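Local coordinates for hypothetical protein (Pseudomonas aeruginosa, PDB 4HSP) that is of unknown function but belongs to the DUF3299 family, whose members probably share an OB-type beta-barrel fold, at residues A[71-75]-A[105-111]; A[113-119]-A[139-145]; A[48-53]-A[121-125]. All coordinates share one frame; numbering follows the deposited sequence.

Interaction 1 of 3, residues A[71-75]-A[105-111]; sequences AGLVT and GVQMDEL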
# COMPACT_ATOMS: atom_id res chain seq x y z
N ALA A 71 5.95 -4.61 -20.11
CA ALA A 71 6.09 -5.66 -19.08
C ALA A 71 5.39 -5.30 -17.72
O ALA A 71 5.37 -6.14 -16.81
CB ALA A 71 7.57 -5.94 -18.84
N GLY A 72 4.85 -4.08 -17.60
CA GLY A 72 4.19 -3.61 -16.38
C GLY A 72 5.15 -3.17 -15.29
O GLY A 72 4.83 -3.26 -14.11
N LEU A 73 6.34 -2.68 -15.68
CA LEU A 73 7.37 -2.20 -14.76
C LEU A 73 7.58 -0.70 -14.93
O LEU A 73 7.41 -0.17 -16.02
CB LEU A 73 8.71 -2.91 -15.00
CG LEU A 73 8.73 -4.44 -15.02
CD1 LEU A 73 10.03 -4.95 -15.61
CD2 LEU A 73 8.49 -5.03 -13.63
N VAL A 74 8.02 -0.03 -13.86
CA VAL A 74 8.33 1.40 -13.87
C VAL A 74 9.72 1.56 -14.45
O VAL A 74 10.68 1.00 -13.92
CB VAL A 74 8.20 2.02 -12.47
CG1 VAL A 74 8.61 3.49 -12.47
CG2 VAL A 74 6.78 1.83 -11.93
N THR A 75 9.83 2.30 -15.55
CA THR A 75 11.10 2.49 -16.23
C THR A 75 11.57 3.94 -16.20
O THR A 75 12.73 4.19 -16.53
CB THR A 75 11.00 1.96 -17.65
OG1 THR A 75 9.87 2.56 -18.29
CG2 THR A 75 10.91 0.43 -17.69
N GLY A 105 13.37 -2.50 -15.19
CA GLY A 105 12.27 -1.84 -14.50
C GLY A 105 12.02 -2.29 -13.07
O GLY A 105 12.53 -3.33 -12.65
N VAL A 106 11.22 -1.52 -12.33
CA VAL A 106 10.84 -1.83 -10.96
C VAL A 106 9.36 -2.15 -10.94
O VAL A 106 8.58 -1.47 -11.61
CB VAL A 106 11.17 -0.69 -9.95
CG1 VAL A 106 10.92 -1.13 -8.51
CG2 VAL A 106 12.60 -0.20 -10.11
N GLN A 107 8.96 -3.14 -10.14
CA GLN A 107 7.58 -3.57 -9.92
C GLN A 107 6.78 -2.44 -9.28
O GLN A 107 7.22 -1.92 -8.25
CB GLN A 107 7.55 -4.82 -9.02
CG GLN A 107 8.54 -5.93 -9.38
CD GLN A 107 7.98 -6.96 -10.34
OE1 GLN A 107 6.83 -6.87 -10.79
NE2 GLN A 107 8.79 -7.97 -10.66
N MSE A 108 5.61 -2.07 -9.87
CA MSE A 108 4.70 -1.01 -9.40
C MSE A 108 4.24 -1.23 -7.96
O MSE A 108 4.02 -0.27 -7.22
CB MSE A 108 3.46 -0.95 -10.31
CG MSE A 108 3.72 -1.39 -11.73
SE MSE A 108 2.09 -1.92 -12.68
CE MSE A 108 2.02 -3.76 -12.21
N ASP A 109 4.08 -2.52 -7.57
CA ASP A 109 3.61 -3.01 -6.27
C ASP A 109 4.54 -2.61 -5.11
O ASP A 109 4.09 -1.97 -4.15
CB ASP A 109 3.40 -4.55 -6.30
CG ASP A 109 4.61 -5.43 -6.63
OD1 ASP A 109 5.45 -5.67 -5.72
OD2 ASP A 109 4.67 -5.96 -7.77
N GLU A 110 5.84 -2.94 -5.23
CA GLU A 110 6.86 -2.75 -4.21
C GLU A 110 7.47 -1.31 -4.13
O GLU A 110 8.61 -1.17 -3.71
CB GLU A 110 7.96 -3.83 -4.35
CG GLU A 110 8.70 -3.91 -5.68
CD GLU A 110 9.89 -4.85 -5.72
OE1 GLU A 110 10.25 -5.42 -4.66
OE2 GLU A 110 10.50 -4.99 -6.80
N LEU A 111 6.67 -0.25 -4.37
CA LEU A 111 7.14 1.14 -4.30
C LEU A 111 6.83 1.83 -2.96
O LEU A 111 6.97 3.05 -2.85
CB LEU A 111 6.57 2.00 -5.45
CG LEU A 111 6.91 1.59 -6.90
CD1 LEU A 111 6.33 2.60 -7.89
CD2 LEU A 111 8.41 1.46 -7.11
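V74 holds CG1 anti to its backbone N (chi1 176°), which turns the other methyl, CG2, toward the loop that follows strand 105-107; there it meets CD1 of L111 at 4.1 Å. The two side chains pass at a slant, methyl against methyl. L73 is rotated differently, with CG opposite the carbonyl carbon and beside N (chi1 -52°), and this carries CD2 alongside Q107. The glutamine chain, bent at its second torsion, presents the amide to that methyl, with OE1 of Q107 3.8 Å from CD2 of L73. The pair run side by side on one face of the sheet, whereas V74 and V106 project from the other, where P65 of strand 55-68 also packs on V74.

The backbones are joined by a reciprocal pair of bonds, the evidence that V74 and V106 form a hydrogen-bonded antiparallel pair. V74 N donates to V106 O at 2.7 Å, nearly straight, and V106 N returns a bond of 3.0 Å to V74 O. Close packing of L73 over the other strand is possible because G105 has no side chain: CB of L73 lies 3.8 Å from CA of G105. Selenomethionine M108 comes beside the carbonyl of G72 in one of its two conformers, a tentative contact; I87 of the second subunit also packs against M108.

The strand axes run at 141°, approaching to 4.1 Å. A short strand thus pairs antiparallel with strand 73-80, adding 105-107 to the curled, mixed beta-sheet of this OB-clan family protein.

Interaction 2 of 3, residues A[113-119]-A[139-145]; sequences QPFWVEG and ASKVTPY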
# COMPACT_ATOMS: atom_id res chain seq x y z
N GLN A 113 8.48 0.97 -0.26
CA GLN A 113 9.78 0.89 0.41
C GLN A 113 10.80 1.79 -0.27
O GLN A 113 10.61 2.13 -1.45
CB GLN A 113 10.27 -0.58 0.41
CG GLN A 113 10.75 -1.09 -0.94
CD GLN A 113 10.72 -2.58 -1.01
OE1 GLN A 113 11.39 -3.29 -0.27
NE2 GLN A 113 9.93 -3.08 -1.93
N PRO A 114 11.89 2.18 0.45
CA PRO A 114 12.94 2.94 -0.21
C PRO A 114 13.83 2.01 -1.01
O PRO A 114 13.82 0.78 -0.80
CB PRO A 114 13.68 3.62 0.95
CG PRO A 114 13.38 2.80 2.15
CD PRO A 114 12.31 1.81 1.83
N PHE A 115 14.59 2.58 -1.94
CA PHE A 115 15.53 1.87 -2.79
C PHE A 115 16.87 2.55 -2.84
O PHE A 115 16.98 3.71 -2.49
CB PHE A 115 14.99 1.82 -4.23
CG PHE A 115 13.80 0.93 -4.43
CD1 PHE A 115 12.51 1.40 -4.17
CD2 PHE A 115 13.95 -0.36 -4.91
CE1 PHE A 115 11.40 0.58 -4.34
CE2 PHE A 115 12.83 -1.19 -5.08
CZ PHE A 115 11.57 -0.71 -4.79
N TRP A 116 17.89 1.81 -3.29
CA TRP A 116 19.22 2.26 -3.69
C TRP A 116 19.19 2.36 -5.22
O TRP A 116 18.86 1.38 -5.89
CB TRP A 116 20.35 1.30 -3.22
CG TRP A 116 20.66 1.37 -1.76
CD1 TRP A 116 20.34 0.45 -0.80
CD2 TRP A 116 21.29 2.46 -1.08
NE1 TRP A 116 20.68 0.93 0.44
CE2 TRP A 116 21.28 2.16 0.30
CE3 TRP A 116 21.86 3.68 -1.51
CZ2 TRP A 116 21.85 3.01 1.25
CZ3 TRP A 116 22.41 4.53 -0.56
CH2 TRP A 116 22.37 4.21 0.80
N VAL A 117 19.45 3.55 -5.77
CA VAL A 117 19.55 3.75 -7.22
C VAL A 117 21.04 4.04 -7.56
O VAL A 117 21.57 5.06 -7.13
CB VAL A 117 18.60 4.84 -7.79
CG1 VAL A 117 18.81 5.00 -9.29
CG2 VAL A 117 17.13 4.55 -7.48
N GLU A 118 21.67 3.15 -8.31
CA GLU A 118 23.05 3.28 -8.79
C GLU A 118 23.06 3.51 -10.28
O GLU A 118 22.31 2.84 -10.99
CB GLU A 118 23.86 1.99 -8.51
CG GLU A 118 23.84 1.52 -7.06
CD GLU A 118 24.53 0.20 -6.78
OE1 GLU A 118 25.43 -0.18 -7.57
OE2 GLU A 118 24.20 -0.44 -5.76
N GLY A 119 23.96 4.35 -10.76
CA GLY A 119 24.11 4.58 -12.19
C GLY A 119 24.89 5.82 -12.55
O GLY A 119 25.46 6.46 -11.68
N ALA A 139 20.09 4.59 -14.51
CA ALA A 139 20.34 3.56 -13.53
C ALA A 139 20.82 2.22 -14.14
O ALA A 139 20.28 1.74 -15.14
CB ALA A 139 19.11 3.32 -12.68
N SER A 140 21.85 1.63 -13.49
CA SER A 140 22.46 0.32 -13.72
C SER A 140 21.78 -0.70 -12.80
O SER A 140 21.68 -1.89 -13.15
CB SER A 140 23.96 0.34 -13.40
OG SER A 140 24.64 1.52 -13.78
N LYS A 141 21.37 -0.24 -11.60
CA LYS A 141 20.78 -1.05 -10.55
C LYS A 141 19.83 -0.24 -9.68
O LYS A 141 20.13 0.89 -9.27
CB LYS A 141 21.91 -1.63 -9.69
CG LYS A 141 21.58 -2.87 -8.89
CD LYS A 141 22.74 -3.13 -7.91
CE LYS A 141 22.84 -4.55 -7.40
NZ LYS A 141 23.69 -4.61 -6.18
N VAL A 142 18.66 -0.82 -9.42
CA VAL A 142 17.60 -0.33 -8.54
C VAL A 142 17.31 -1.50 -7.62
O VAL A 142 16.85 -2.55 -8.07
CB VAL A 142 16.35 0.25 -9.23
CG1 VAL A 142 15.42 0.88 -8.19
CG2 VAL A 142 16.75 1.28 -10.28
N THR A 143 17.72 -1.37 -6.38
CA THR A 143 17.64 -2.44 -5.39
C THR A 143 17.00 -1.90 -4.13
O THR A 143 17.28 -0.76 -3.74
CB THR A 143 19.05 -3.03 -5.12
OG1 THR A 143 20.08 -2.03 -5.26
CG2 THR A 143 19.37 -4.17 -6.06
N PRO A 144 16.14 -2.70 -3.46
CA PRO A 144 15.51 -2.22 -2.22
C PRO A 144 16.53 -1.88 -1.14
O PRO A 144 17.58 -2.53 -1.04
CB PRO A 144 14.62 -3.40 -1.79
CG PRO A 144 14.39 -4.21 -3.07
CD PRO A 144 15.70 -4.08 -3.79
N TYR A 145 16.25 -0.81 -0.39
CA TYR A 145 17.03 -0.34 0.75
C TYR A 145 16.85 -1.36 1.85
O TYR A 145 15.73 -1.59 2.32
CB TYR A 145 16.54 1.06 1.18
CG TYR A 145 17.32 1.74 2.28
CD1 TYR A 145 17.04 1.49 3.62
CD2 TYR A 145 18.25 2.73 1.99
CE1 TYR A 145 17.71 2.16 4.64
CE2 TYR A 145 18.91 3.43 3.00
CZ TYR A 145 18.65 3.13 4.33
OH TYR A 145 19.30 3.82 5.31
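Backbone donors and acceptors of W116 and T143 satisfy one another: W116 N reaches T143 O at 2.7 Å, and T143 N returns a 3.0 Å bond to W116 O, lying in the carbonyl plane. E118 N donates to K141 O at 2.9 Å, but E118 O accepts twice, from S140 N at 2.8 Å and from K141 N at 3.3 Å. S140 and K141 both lie opposite E118, a classic beta bulge, and it coincides with the corner at which this antiparallel ribbon bends within the curled sheet, as expected for an OB-like barrel.

At the opposite end Y145 N binds P114 O at 2.9 Å; the hydrogen bond is nearly straight, yet the donor sits 40° above the carbonyl plane. The phenol oxygen of Y145 is satisfied elsewhere, by the carbonyl oxygen of P24 of the third subunit, and Q113 NE2 by the carbonyl of E110.

Y145 points CG away from its own N (chi1 -175°), bringing CD2 over one face of the W116 indole, offset toward the rim. The phenol and the five-membered indole ring have planes 19° apart but barely overlap; CE2 of Y145 approaches CZ2 of W116 to 3.4 Å. E118 and K141 run alongside each other, OE2 and NZ 4.2 Å apart, beyond a salt bridge. On the other face V142 CG1 packs against F115 CD2.

Interaction 3 of 3, residues A[48-53]-A[121-125]; sequences VVKALD and FKVEN. With EDO (1,2-ethanediol), chain K.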
# COMPACT_ATOMS: atom_id res chain seq x y z
N VAL A 48 22.46 23.77 -8.23
CA VAL A 48 22.97 22.39 -8.33
C VAL A 48 24.51 22.33 -8.15
O VAL A 48 25.20 23.33 -8.38
CB VAL A 48 22.53 21.71 -9.67
CG1 VAL A 48 21.02 21.55 -9.74
CG2 VAL A 48 23.08 22.46 -10.89
N VAL A 49 25.02 21.14 -7.72
CA VAL A 49 26.45 20.86 -7.53
C VAL A 49 26.97 20.34 -8.85
O VAL A 49 26.79 19.16 -9.17
CB VAL A 49 26.73 19.88 -6.35
CG1 VAL A 49 28.22 19.64 -6.15
CG2 VAL A 49 26.08 20.37 -5.06
N LYS A 50 27.61 21.23 -9.64
CA LYS A 50 28.14 20.93 -10.97
C LYS A 50 29.28 19.89 -10.96
O LYS A 50 29.50 19.26 -11.99
CB LYS A 50 28.62 22.22 -11.64
CG LYS A 50 27.51 23.22 -12.00
CD LYS A 50 28.14 24.47 -12.61
CE LYS A 50 27.16 25.58 -12.92
NZ LYS A 50 27.85 26.75 -13.53
N ALA A 51 29.99 19.69 -9.82
CA ALA A 51 31.10 18.73 -9.72
C ALA A 51 30.61 17.27 -9.70
O ALA A 51 31.41 16.33 -9.72
CB ALA A 51 31.93 19.00 -8.47
N LEU A 52 29.29 17.08 -9.68
CA LEU A 52 28.69 15.76 -9.66
C LEU A 52 28.47 15.23 -11.07
O LEU A 52 28.19 14.04 -11.22
CB LEU A 52 27.34 15.80 -8.88
CG LEU A 52 27.40 16.10 -7.35
CD1 LEU A 52 26.02 16.11 -6.74
CD2 LEU A 52 28.33 15.13 -6.59
N ASP A 53 28.60 16.08 -12.10
CA ASP A 53 28.30 15.71 -13.48
C ASP A 53 29.22 14.64 -14.02
O ASP A 53 30.43 14.82 -14.03
CB ASP A 53 28.32 16.94 -14.42
CG ASP A 53 27.70 16.70 -15.79
OD1 ASP A 53 26.51 16.33 -15.85
OD2 ASP A 53 28.40 16.93 -16.81
N PHE A 121 25.43 9.52 -13.24
CA PHE A 121 24.84 10.71 -12.67
C PHE A 121 25.19 11.94 -13.49
O PHE A 121 26.35 12.24 -13.67
CB PHE A 121 25.32 10.86 -11.22
CG PHE A 121 24.54 11.83 -10.37
CD1 PHE A 121 23.34 11.46 -9.79
CD2 PHE A 121 25.00 13.12 -10.16
CE1 PHE A 121 22.63 12.35 -8.98
CE2 PHE A 121 24.27 14.02 -9.38
CZ PHE A 121 23.10 13.62 -8.77
N LYS A 122 24.17 12.68 -13.92
CA LYS A 122 24.27 13.89 -14.75
C LYS A 122 23.64 15.11 -14.08
O LYS A 122 22.55 15.01 -13.50
CB LYS A 122 23.52 13.67 -16.09
CG LYS A 122 24.32 13.13 -17.24
CD LYS A 122 23.51 13.38 -18.53
CE LYS A 122 24.10 14.47 -19.41
NZ LYS A 122 24.02 15.83 -18.79
N VAL A 123 24.26 16.26 -14.26
CA VAL A 123 23.76 17.55 -13.78
C VAL A 123 23.14 18.20 -15.02
O VAL A 123 23.83 18.87 -15.80
CB VAL A 123 24.86 18.40 -13.08
CG1 VAL A 123 24.29 19.72 -12.62
CG2 VAL A 123 25.47 17.64 -11.90
N GLU A 124 21.87 17.85 -15.26
CA GLU A 124 21.07 18.25 -16.41
C GLU A 124 19.64 18.43 -15.98
O GLU A 124 19.12 17.62 -15.21
CB GLU A 124 21.17 17.16 -17.50
CG GLU A 124 20.67 17.59 -18.87
CD GLU A 124 20.38 16.48 -19.87
OE1 GLU A 124 21.07 15.44 -19.85
OE2 GLU A 124 19.45 16.67 -20.69
N ASN A 125 19.01 19.49 -16.46
CA ASN A 125 17.63 19.78 -16.13
C ASN A 125 16.68 18.77 -16.74
O ASN A 125 16.91 18.28 -17.86
CB ASN A 125 17.28 21.20 -16.57
CG ASN A 125 17.84 22.25 -15.63
OD1 ASN A 125 18.21 21.96 -14.47
ND2 ASN A 125 17.88 23.48 -16.09
C1 EDO K . 18.99 25.75 -12.06
O1 EDO K . 18.19 26.21 -13.16
C2 EDO K . 19.18 24.21 -12.15
O2 EDO K . 17.93 23.51 -12.16
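V48 and V123 pass antiparallel to one another, CG2 of V48 lying 3.5 Å from CG1 of V123. The second methyl of V123, CG2, is directed into the bend of segment 48-53, where it comes within 3.4 Å of V49 O and also packs on CB of L52. Both branches of this one valine are therefore engaged: CG1 is met by V48, CG2 by V49 and L52.

L52 crosses the ring of F121 at a slant. Its CB meets CE2 of F121 at 3.6 Å, while its carbonyl oxygen lies in the ring plane at the edge, 3.5 Å from CD2 of F121. Y135 of strand 132-144 lines the same region, packing on V48, F121 and V123 and holding V49 N through its hydroxyl.

The first torsion of D53 (chi1 -166°) swings CG to the far side from the main-chain N, and the carboxylate reaches across to segment 121-125. V123 N donates to D53 OD1 at 2.8 Å, nearly straight at 171° and on the anti lone pair. K122 NZ forms a long salt bridge to that oxygen and a closer one to E124 OE1. Farther along, N125 OD1 accepts a bond from O2 of an ethanediol, probably a crystallisation solute.

One straight bond to a carboxylate, flanked by a lysine that probably stabilises its negative charge, thus supplements apolar packing in tying the turn to segment 121-125.

All three contacts reach the same curled sheet. Interactions 1 and 2 are direct neighbours, with centres 12 Å apart: V106 of interaction 1 is the bridge, its CG2 lying 3.6 Å from V142 CG1 and its CG1 3.8 Å from F115 CZ, so their apolar faces merge. Interactions 2 and 3 lie 19 Å apart between centres and adjoin only through the chain, where strands 115-118 and 120-122 follow each other; both strands pair with strand 132-144. Interaction 3 is remote from interaction 1, about 14 Å between nearest atoms. Interactions 1 and 2 also meet other subunits, whereas no other chain of the assembly touches 48-53 or 121-125. The ethanediol at N125 belongs to interaction 3.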